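Local coordinates for protein SusD homolog (Bacteroides thetaiotaomicron, PDB 3EHM) that probably binds mucin O-glycans at the cell surface of a gut symbiont, as a SusD-like protein serving their capture and use, at residues A[155-160]-A[503-508]; A[275-280]-A[463-468]; A[279-284]-A[393-398]. One frame throughout, in Å; residues are numbered along the deposited sequence.

How the contacts relate
Contact 1 lies in a different part of the molecule from the other two: its centre is 34 Å from that of contact 2 and 42 Å from that of contact 3, on the opposite side of the chain's centre from contact 3. Contacts 2 and 3 have centres only 9 Å apart and share helix 274-282, which meets loop 463-468 through Thr275 and Tyr279 and loop 393-398 through its last turn. They join directly where Gly278 O lies 2.8 Å from Thr395 N, a probable hydrogen bond. Along the chain, contacts 2 and 3 both fall between the two segments of contact 1. None of the three contacts involves a bound glycan; all belong to the SusD-like framework.

Contact 1. Residues A[155-160]-A[503-508]; sequences PKFDSQ and AEIPTL
Phe157 and Leu508 pack a loop of this SusD-like fold, the one leading through the N-cap residue Ser159 into helix 160-178, against the short helix 505-509. The tight side is apolar. Ile505 presents its CD1 methyl obliquely to the Phe157 ring, 3.6 Å from CD2, while Leu508 divides its branches: CD1 sits 4.0 Å from Phe157 CB, and CD2 rests against CB of Ser159. Asn499 and Met502 add further contacts to the phenyl group.

The looser side is polar and watery. Exposed Lys156 bends at chi2 (77°) and brings NZ to 3.0 Å from Glu504 OE1, a salt bridge on the syn side of the carboxylate, 25° out of its plane. The two side chains cross at about a right angle. The same OE1 accepts from a water that in turn accepts from Phe157 N, so that one oxygen serves both the lysine and the loop backbone. Replacing Glu504 with an alanine would probably leave the Lys156 ammonium without its mate and the water on Phe157 N without its carboxylate acceptor. At the far end another water links the two backbones, accepting from Gln160 N at 2.8 Å and donating to Leu508 O.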
loop_
_atom_site.group_PDB
_atom_site.type_symbol
_atom_site.label_atom_id
_atom_site.label_comp_id
_atom_site.label_asym_id
_atom_site.label_seq_id
_atom_site.Cartn_x
_atom_site.Cartn_y
_atom_site.Cartn_z
ATOM N N PRO A 155 7.167 -15.973 -20.498
ATOM C CA PRO A 155 7.988 -15.112 -19.640
ATOM C C PRO A 155 8.717 -15.821 -18.501
ATOM O O PRO A 155 8.132 -16.621 -17.772
ATOM C CB PRO A 155 6.980 -14.090 -19.123
ATOM C CG PRO A 155 6.061 -13.932 -20.282
ATOM C CD PRO A 155 5.841 -15.366 -20.720
ATOM N N LYS A 156 10.002 -15.511 -18.360
ATOM C CA LYS A 156 10.837 -16.075 -17.305
ATOM C C LYS A 156 10.649 -15.207 -16.058
ATOM O O LYS A 156 10.632 -13.981 -16.153
ATOM C CB LYS A 156 12.305 -16.044 -17.741
ATOM C CG LYS A 156 13.312 -16.495 -16.687
ATOM C CD LYS A 156 13.354 -18.009 -16.538
ATOM C CE LYS A 156 14.518 -18.432 -15.645
ATOM N NZ LYS A 156 14.627 -19.911 -15.509
ATOM N N PHE A 157 10.502 -15.839 -14.896
ATOM C CA PHE A 157 10.322 -15.103 -13.646
ATOM C C PHE A 157 11.639 -14.913 -12.899
ATOM O O PHE A 157 12.554 -15.733 -13.015
ATOM C CB PHE A 157 9.330 -15.829 -12.732
ATOM C CG PHE A 157 7.889 -15.642 -13.120
ATOM C CD1 PHE A 157 7.427 -16.051 -14.368
ATOM C CD2 PHE A 157 6.987 -15.072 -12.225
ATOM C CE1 PHE A 157 6.082 -15.898 -14.720
ATOM C CE2 PHE A 157 5.640 -14.913 -12.568
ATOM C CZ PHE A 157 5.188 -15.329 -13.820
ATOM N N ASP A 158 11.726 -13.824 -12.140
ATOM C CA ASP A 158 12.913 -13.503 -11.349
ATOM C C ASP A 158 12.588 -13.731 -9.878
ATOM O O ASP A 158 11.446 -13.542 -9.462
ATOM C CB ASP A 158 13.294 -12.029 -11.513
ATOM C CG ASP A 158 13.644 -11.660 -12.943
ATOM O OD1 ASP A 158 14.690 -12.123 -13.441
ATOM O OD2 ASP A 158 12.869 -10.898 -13.563
ATOM N N SER A 159 13.582 -14.131 -9.090
ATOM C CA SER A 159 13.354 -14.319 -7.661
ATOM C C SER A 159 13.081 -12.910 -7.147
ATOM O O SER A 159 13.514 -11.935 -7.759
ATOM C CB SER A 159 14.602 -14.880 -6.975
ATOM O OG SER A 159 15.648 -13.923 -6.967
ATOM N N GLN A 160 12.363 -12.786 -6.038
ATOM C CA GLN A 160 12.067 -11.460 -5.509
ATOM C C GLN A 160 13.335 -10.655 -5.216
ATOM O O GLN A 160 13.360 -9.435 -5.403
ATOM C CB GLN A 160 11.208 -11.572 -4.249
ATOM C CG GLN A 160 10.865 -10.235 -3.621
ATOM C CD GLN A 160 9.696 -10.338 -2.662
ATOM O OE1 GLN A 160 9.667 -11.211 -1.793
ATOM N NE2 GLN A 160 8.727 -9.442 -2.812
ATOM N N ALA A 503 6.856 -23.171 -13.368
ATOM C CA ALA A 503 7.105 -24.365 -12.566
ATOM C C ALA A 503 8.216 -24.114 -11.550
ATOM O O ALA A 503 8.336 -24.818 -10.551
ATOM C CB ALA A 503 7.486 -25.530 -13.478
ATOM N N GLU A 504 9.022 -23.096 -11.817
ATOM C CA GLU A 504 10.142 -22.730 -10.962
ATOM C C GLU A 504 9.757 -21.843 -9.767
ATOM O O GLU A 504 10.554 -21.663 -8.843
ATOM C CB GLU A 504 11.195 -22.034 -11.832
ATOM C CG GLU A 504 12.145 -21.108 -11.114
ATOM C CD GLU A 504 13.178 -20.509 -12.048
ATOM O OE1 GLU A 504 12.791 -19.955 -13.106
ATOM O OE2 GLU A 504 14.381 -20.591 -11.715
ATOM N N ILE A 505 8.537 -21.315 -9.778
ATOM C CA ILE A 505 8.058 -20.425 -8.715
ATOM C C ILE A 505 8.295 -20.889 -7.279
ATOM O O ILE A 505 8.835 -20.137 -6.467
ATOM C CB ILE A 505 6.551 -20.106 -8.896
ATOM C CG1 ILE A 505 6.351 -19.285 -10.170
ATOM C CG2 ILE A 505 6.017 -19.336 -7.688
ATOM C CD1 ILE A 505 7.079 -17.966 -10.160
ATOM N N PRO A 506 7.885 -22.122 -6.933
ATOM C CA PRO A 506 8.113 -22.574 -5.557
ATOM C C PRO A 506 9.587 -22.497 -5.147
ATOM O O PRO A 506 9.904 -22.147 -4.006
ATOM C CB PRO A 506 7.580 -24.003 -5.575
ATOM C CG PRO A 506 6.444 -23.909 -6.540
ATOM C CD PRO A 506 7.049 -23.089 -7.667
ATOM N N THR A 507 10.486 -22.818 -6.075
ATOM C CA THR A 507 11.914 -22.759 -5.782
ATOM C C THR A 507 12.336 -21.296 -5.593
ATOM O O THR A 507 13.139 -20.978 -4.715
ATOM C CB THR A 507 12.752 -23.382 -6.921
ATOM O OG1 THR A 507 12.357 -24.748 -7.116
ATOM C CG2 THR A 507 14.231 -23.337 -6.576
ATOM N N LEU A 508 11.785 -20.406 -6.412
ATOM C CA LEU A 508 12.117 -18.992 -6.295
ATOM C C LEU A 508 11.590 -18.430 -4.976
ATOM O O LEU A 508 12.199 -17.542 -4.383
ATOM C CB LEU A 508 11.533 -18.211 -7.474
ATOM C CG LEU A 508 12.107 -18.582 -8.843
ATOM C CD1 LEU A 508 11.359 -17.835 -9.931
ATOM C CD2 LEU A 508 13.592 -18.258 -8.892
HETATM O O HOH W 1 10.752 -18.598 -14.557
HETATM O O HOH W 2 14.805 -17.206 -12.560
HETATM O O HOH W 3 11.211 -14.914 -4.620
#

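Contact 2. Residues A[275-280]-A[463-468]; sequences TIWGYL and YLMKPM
Thr275 meets the loop 463-468 with both branches of its side chain. With OG1 anti to the carbonyl carbon (chi1 -57°), the hydroxyl oxygen takes a nearly straight bond from Met465 N, 3.0 Å long with an N-H...O angle of 165°. OG1 also donates to a water that donates in turn to Met465 O, so the threonine grips both ends of that residue's backbone, one directly and one through solvent. The methyl CG2, anti to the backbone N, packs 3.8 Å from Leu464 CD2.

One helical turn on, Tyr279 reaches the loop with the end of its ring. Its OH donates to Tyr463 O at 2.7 Å, in the carbonyl plane and on a lone pair, and that oxygen lies at the edge of the phenol ring. Helix 274-282 is thus pinned to the loop after helix 449-459, in a buried part of the SusD-like fold, with helix 429-445 close by: its Tyr442 touches Thr275 and its Thr439 touches Tyr279.

Met465, a selenomethionine, runs past Thr275 in the opposite direction. Its CG lies 3.4 Å from Thr275 OG1, and a bend at chi2 (-84°) then carries SE and CE along the helix to Trp277 and Gly278. The terminal CE approaches the edge of the Trp277 indole, 4.4 Å from CE3. The same methyl is 4.4 Å from Gly278 CA, where a side chain would be tight against it.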
loop_
_atom_site.group_PDB
_atom_site.type_symbol
_atom_site.label_atom_id
_atom_site.label_comp_id
_atom_site.label_asym_id
_atom_site.label_seq_id
_atom_site.Cartn_x
_atom_site.Cartn_y
_atom_site.Cartn_z
ATOM N N THR A 275 -8.792 -2.094 13.090
ATOM C CA THR A 275 -7.423 -1.758 13.447
ATOM C C THR A 275 -7.141 -0.258 13.388
ATOM O O THR A 275 -6.694 0.334 14.369
ATOM C CB THR A 275 -6.418 -2.485 12.539
ATOM O OG1 THR A 275 -6.641 -3.898 12.620
ATOM C CG2 THR A 275 -4.988 -2.174 12.980
ATOM N N ILE A 276 -7.405 0.368 12.247
ATOM C CA ILE A 276 -7.130 1.788 12.147
ATOM C C ILE A 276 -8.008 2.580 13.122
ATOM O O ILE A 276 -7.572 3.580 13.681
ATOM C CB ILE A 276 -7.293 2.296 10.688
ATOM C CG1 ILE A 276 -6.700 3.703 10.569
ATOM C CG2 ILE A 276 -8.757 2.268 10.264
ATOM C CD1 ILE A 276 -6.624 4.213 9.139
ATOM N N TRP A 277 -9.236 2.124 13.344
ATOM C CA TRP A 277 -10.107 2.818 14.285
ATOM C C TRP A 277 -9.495 2.761 15.680
ATOM O O TRP A 277 -9.472 3.757 16.394
ATOM C CB TRP A 277 -11.494 2.180 14.343
ATOM C CG TRP A 277 -12.269 2.648 15.549
ATOM C CD1 TRP A 277 -12.922 3.839 15.696
ATOM C CD2 TRP A 277 -12.389 1.966 16.806
ATOM N NE1 TRP A 277 -13.438 3.942 16.969
ATOM C CE2 TRP A 277 -13.126 2.808 17.670
ATOM C CE3 TRP A 277 -11.941 0.728 17.287
ATOM C CZ2 TRP A 277 -13.428 2.450 18.991
ATOM C CZ3 TRP A 277 -12.239 0.371 18.602
ATOM C CH2 TRP A 277 -12.977 1.232 19.437
ATOM N N GLY A 278 -9.016 1.579 16.062
ATOM C CA GLY A 278 -8.418 1.401 17.374
ATOM C C GLY A 278 -7.300 2.381 17.661
ATOM O O GLY A 278 -7.229 2.953 18.756
ATOM N N TYR A 279 -6.413 2.570 16.686
ATOM C CA TYR A 279 -5.308 3.506 16.854
ATOM C C TYR A 279 -5.798 4.953 16.873
ATOM O O TYR A 279 -5.441 5.720 17.761
ATOM C CB TYR A 279 -4.274 3.318 15.736
ATOM C CG TYR A 279 -3.426 2.072 15.905
ATOM C CD1 TYR A 279 -2.427 2.015 16.874
ATOM C CD2 TYR A 279 -3.661 0.933 15.135
ATOM C CE1 TYR A 279 -1.683 0.857 17.080
ATOM C CE2 TYR A 279 -2.921 -0.236 15.332
ATOM C CZ TYR A 279 -1.936 -0.267 16.310
ATOM O OH TYR A 279 -1.220 -1.429 16.539
ATOM N N LEU A 280 -6.621 5.325 15.898
ATOM C CA LEU A 280 -7.121 6.695 15.821
ATOM C C LEU A 280 -7.863 7.096 17.087
ATOM O O LEU A 280 -7.681 8.202 17.595
ATOM C CB LEU A 280 -8.033 6.859 14.600
ATOM C CG LEU A 280 -7.356 6.645 13.242
ATOM C CD1 LEU A 280 -8.391 6.733 12.125
ATOM C CD2 LEU A 280 -6.271 7.692 13.045
ATOM N N TYR A 463 0.670 -3.670 15.300
ATOM C CA TYR A 463 -0.071 -4.856 15.702
ATOM C C TYR A 463 -1.476 -4.669 15.143
ATOM O O TYR A 463 -2.000 -3.557 15.130
ATOM C CB TYR A 463 -0.105 -4.991 17.227
ATOM C CG TYR A 463 1.244 -5.307 17.846
ATOM C CD1 TYR A 463 2.227 -5.987 17.119
ATOM C CD2 TYR A 463 1.524 -4.959 19.169
ATOM C CE1 TYR A 463 3.458 -6.312 17.698
ATOM C CE2 TYR A 463 2.748 -5.282 19.757
ATOM C CZ TYR A 463 3.707 -5.955 19.014
ATOM O OH TYR A 463 4.911 -6.272 19.590
ATOM N N LEU A 464 -2.088 -5.756 14.688
ATOM C CA LEU A 464 -3.408 -5.678 14.080
ATOM C C LEU A 464 -4.494 -6.435 14.821
ATOM O O LEU A 464 -4.218 -7.355 15.591
ATOM C CB LEU A 464 -3.351 -6.237 12.657
ATOM C CG LEU A 464 -2.195 -5.794 11.762
ATOM C CD1 LEU A 464 -2.147 -6.681 10.530
ATOM C CD2 LEU A 464 -2.361 -4.337 11.381
HETATM N N MSE A 465 -5.736 -6.037 14.567
HETATM C CA MSE A 465 -6.890 -6.715 15.139
HETATM C C MSE A 465 -6.851 -8.056 14.409
HETATM O O MSE A 465 -6.611 -8.094 13.201
HETATM C CB MSE A 465 -8.183 -5.969 14.781
HETATM C CG MSE A 465 -8.336 -4.602 15.443
HETATM SE SE MSE A 465 -9.067 -4.728 17.231
HETATM C CE MSE A 465 -9.363 -2.845 17.583
ATOM N N LYS A 466 -7.073 -9.149 15.129
ATOM C CA LYS A 466 -7.036 -10.475 14.519
ATOM C C LYS A 466 -8.232 -10.698 13.603
ATOM O O LYS A 466 -9.293 -10.110 13.800
ATOM C CB LYS A 466 -7.029 -11.547 15.610
ATOM C CG LYS A 466 -8.316 -11.580 16.414
ATOM C CD LYS A 466 -8.225 -12.505 17.617
ATOM C CE LYS A 466 -9.513 -12.444 18.427
ATOM N NZ LYS A 466 -9.248 -12.631 19.886
ATOM N N PRO A 467 -8.081 -11.560 12.587
ATOM C CA PRO A 467 -9.204 -11.809 11.682
ATOM C C PRO A 467 -10.395 -12.412 12.427
ATOM O O PRO A 467 -10.226 -13.217 13.337
ATOM C CB PRO A 467 -8.608 -12.761 10.646
ATOM C CG PRO A 467 -7.538 -13.487 11.421
ATOM C CD PRO A 467 -6.911 -12.376 12.216
HETATM N N MSE A 468 -11.599 -12.011 12.040
HETATM C CA MSE A 468 -12.806 -12.513 12.681
HETATM C C MSE A 468 -13.117 -13.934 12.224
HETATM O O MSE A 468 -13.584 -14.758 13.006
HETATM C CB MSE A 468 -13.977 -11.596 12.358
HETATM C CG MSE A 468 -15.263 -11.994 13.028
HETATM SE SE MSE A 468 -16.694 -10.785 12.590
HETATM C CE MSE A 468 -15.783 -9.526 11.456
HETATM O O HOH W 4 -6.614 -6.200 11.017
#

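Contact 3. Residues A[279-284]-A[393-398]; sequences YLDGYK and KPTGLT
Pro394 lies beside two tyrosines at the C-terminal end of helix 274-282, which closes in a Schellman motif with Lys284 at positive phi. Pro394 CB stands over one face of the Tyr279 ring in a CH-pi contact, 4.0 Å from the centroid and 30° off the normal. From another part of the pyrrolidine, CD approaches Tyr283 CE2 at 3.8 Å, meeting that ring obliquely. Both tyrosines point the same way as the proline, which runs alongside them.

The backbones come closest at Gly282. Its CA makes a CA-H...O contact of 3.3 Å with Lys393 O, and a CB there would clash with Lys393 O, Pro394 CA and Thr395 N. A water adds a second link here, donating to both Gly282 O and Lys393 O.

One residue further along the loop, Thr395 meets Asp281 of the helix, whose CG is anti to the backbone N (chi1 -178°). The two side chains cross at a slant, and Thr395 OG1 donates to the anti lone pair of Asp281 OD2 at 2.6 Å.

Groups beyond the segments set these partners in place. Thr395 is positioned by its backbone bond to Gly278. Lys393 CB points away from the helix, and its NZ is bonded to Thr391 O and in a salt bridge with Asp422. Thr439 of helix 429-445 touches both tyrosines, and Tyr283 OH is bonded to Thr416 O, which fixes the far end of that ring.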
loop_
_atom_site.group_PDB
_atom_site.type_symbol
_atom_site.label_atom_id
_atom_site.label_comp_id
_atom_site.label_asym_id
_atom_site.label_seq_id
_atom_site.Cartn_x
_atom_site.Cartn_y
_atom_site.Cartn_z
ATOM N N TYR A 279 -6.413 2.570 16.686
ATOM C CA TYR A 279 -5.308 3.506 16.854
ATOM C C TYR A 279 -5.798 4.953 16.873
ATOM O O TYR A 279 -5.441 5.720 17.761
ATOM C CB TYR A 279 -4.274 3.318 15.736
ATOM C CG TYR A 279 -3.426 2.072 15.905
ATOM C CD1 TYR A 279 -2.427 2.015 16.874
ATOM C CD2 TYR A 279 -3.661 0.933 15.135
ATOM C CE1 TYR A 279 -1.683 0.857 17.080
ATOM C CE2 TYR A 279 -2.921 -0.236 15.332
ATOM C CZ TYR A 279 -1.936 -0.267 16.310
ATOM O OH TYR A 279 -1.220 -1.429 16.539
ATOM N N LEU A 280 -6.621 5.325 15.898
ATOM C CA LEU A 280 -7.121 6.695 15.821
ATOM C C LEU A 280 -7.863 7.096 17.087
ATOM O O LEU A 280 -7.681 8.202 17.595
ATOM C CB LEU A 280 -8.033 6.859 14.600
ATOM C CG LEU A 280 -7.356 6.645 13.242
ATOM C CD1 LEU A 280 -8.391 6.733 12.125
ATOM C CD2 LEU A 280 -6.271 7.692 13.045
ATOM N N ASP A 281 -8.694 6.192 17.599
ATOM C CA ASP A 281 -9.459 6.459 18.817
ATOM C C ASP A 281 -8.558 6.554 20.049
ATOM O O ASP A 281 -8.589 7.542 20.780
ATOM C CB ASP A 281 -10.492 5.355 19.046
ATOM C CG ASP A 281 -11.356 5.612 20.272
ATOM O OD1 ASP A 281 -12.288 6.439 20.180
ATOM O OD2 ASP A 281 -11.090 5.001 21.331
ATOM N N GLY A 282 -7.758 5.517 20.276
ATOM C CA GLY A 282 -6.877 5.503 21.431
ATOM C C GLY A 282 -5.857 6.626 21.476
ATOM O O GLY A 282 -5.498 7.108 22.553
ATOM N N TYR A 283 -5.383 7.042 20.307
ATOM C CA TYR A 283 -4.391 8.106 20.218
ATOM C C TYR A 283 -5.043 9.486 20.189
ATOM O O TYR A 283 -4.344 10.497 20.101
ATOM C CB TYR A 283 -3.550 7.941 18.944
ATOM C CG TYR A 283 -2.590 6.762 18.919
ATOM C CD1 TYR A 283 -1.881 6.458 17.755
ATOM C CD2 TYR A 283 -2.355 5.981 20.055
ATOM C CE1 TYR A 283 -0.965 5.419 17.717
ATOM C CE2 TYR A 283 -1.429 4.924 20.025
ATOM C CZ TYR A 283 -0.738 4.655 18.849
ATOM O OH TYR A 283 0.190 3.636 18.784
ATOM N N LYS A 284 -6.372 9.532 20.265
ATOM C CA LYS A 284 -7.088 10.804 20.203
ATOM C C LYS A 284 -6.591 11.543 18.957
ATOM O O LYS A 284 -6.240 12.727 18.998
ATOM C CB LYS A 284 -6.823 11.628 21.470
ATOM C CG LYS A 284 -7.368 10.981 22.743
ATOM C CD LYS A 284 -7.355 11.957 23.920
ATOM C CE LYS A 284 -8.152 11.411 25.103
ATOM N NZ LYS A 284 -8.303 12.411 26.207
ATOM N N LYS A 393 -2.728 4.402 24.517
ATOM C CA LYS A 393 -2.515 3.219 23.692
ATOM C C LYS A 393 -3.746 2.968 22.832
ATOM O O LYS A 393 -4.832 3.466 23.130
ATOM C CB LYS A 393 -2.236 1.997 24.574
ATOM C CG LYS A 393 -0.792 1.885 25.073
ATOM C CD LYS A 393 -0.392 3.079 25.916
ATOM C CE LYS A 393 1.022 2.946 26.451
ATOM N NZ LYS A 393 1.416 4.146 27.253
ATOM N N PRO A 394 -3.598 2.196 21.744
ATOM C CA PRO A 394 -4.760 1.932 20.893
ATOM C C PRO A 394 -5.920 1.306 21.658
ATOM O O PRO A 394 -5.726 0.598 22.647
ATOM C CB PRO A 394 -4.198 1.016 19.805
ATOM C CG PRO A 394 -3.039 0.350 20.475
ATOM C CD PRO A 394 -2.412 1.480 21.249
ATOM N N THR A 395 -7.131 1.577 21.193
ATOM C CA THR A 395 -8.324 1.062 21.841
ATOM C C THR A 395 -8.687 -0.320 21.333
ATOM O O THR A 395 -8.699 -0.568 20.126
ATOM C CB THR A 395 -9.511 1.991 21.601
ATOM O OG1 THR A 395 -9.138 3.329 21.949
ATOM C CG2 THR A 395 -10.702 1.554 22.450
ATOM N N GLY A 396 -8.984 -1.219 22.260
ATOM C CA GLY A 396 -9.356 -2.561 21.872
ATOM C C GLY A 396 -10.831 -2.614 21.541
ATOM O O GLY A 396 -11.585 -1.693 21.848
ATOM N N LEU A 397 -11.244 -3.694 20.896
ATOM C CA LEU A 397 -12.635 -3.869 20.541
ATOM C C LEU A 397 -13.167 -4.980 21.438
ATOM O O LEU A 397 -12.695 -6.116 21.387
ATOM C CB LEU A 397 -12.744 -4.251 19.061
ATOM C CG LEU A 397 -14.062 -4.006 18.324
ATOM C CD1 LEU A 397 -14.584 -2.609 18.630
ATOM C CD2 LEU A 397 -13.836 -4.180 16.825
ATOM N N THR A 398 -14.121 -4.646 22.295
ATOM C CA THR A 398 -14.688 -5.652 23.176
ATOM C C THR A 398 -15.949 -6.200 22.525
ATOM O O THR A 398 -16.490 -5.598 21.590
ATOM C CB THR A 398 -15.063 -5.066 24.543
ATOM O OG1 THR A 398 -16.183 -4.185 24.390
ATOM C CG2 THR A 398 -13.879 -4.294 25.135
HETATM O O HOH W 5 -6.106 5.737 24.830
#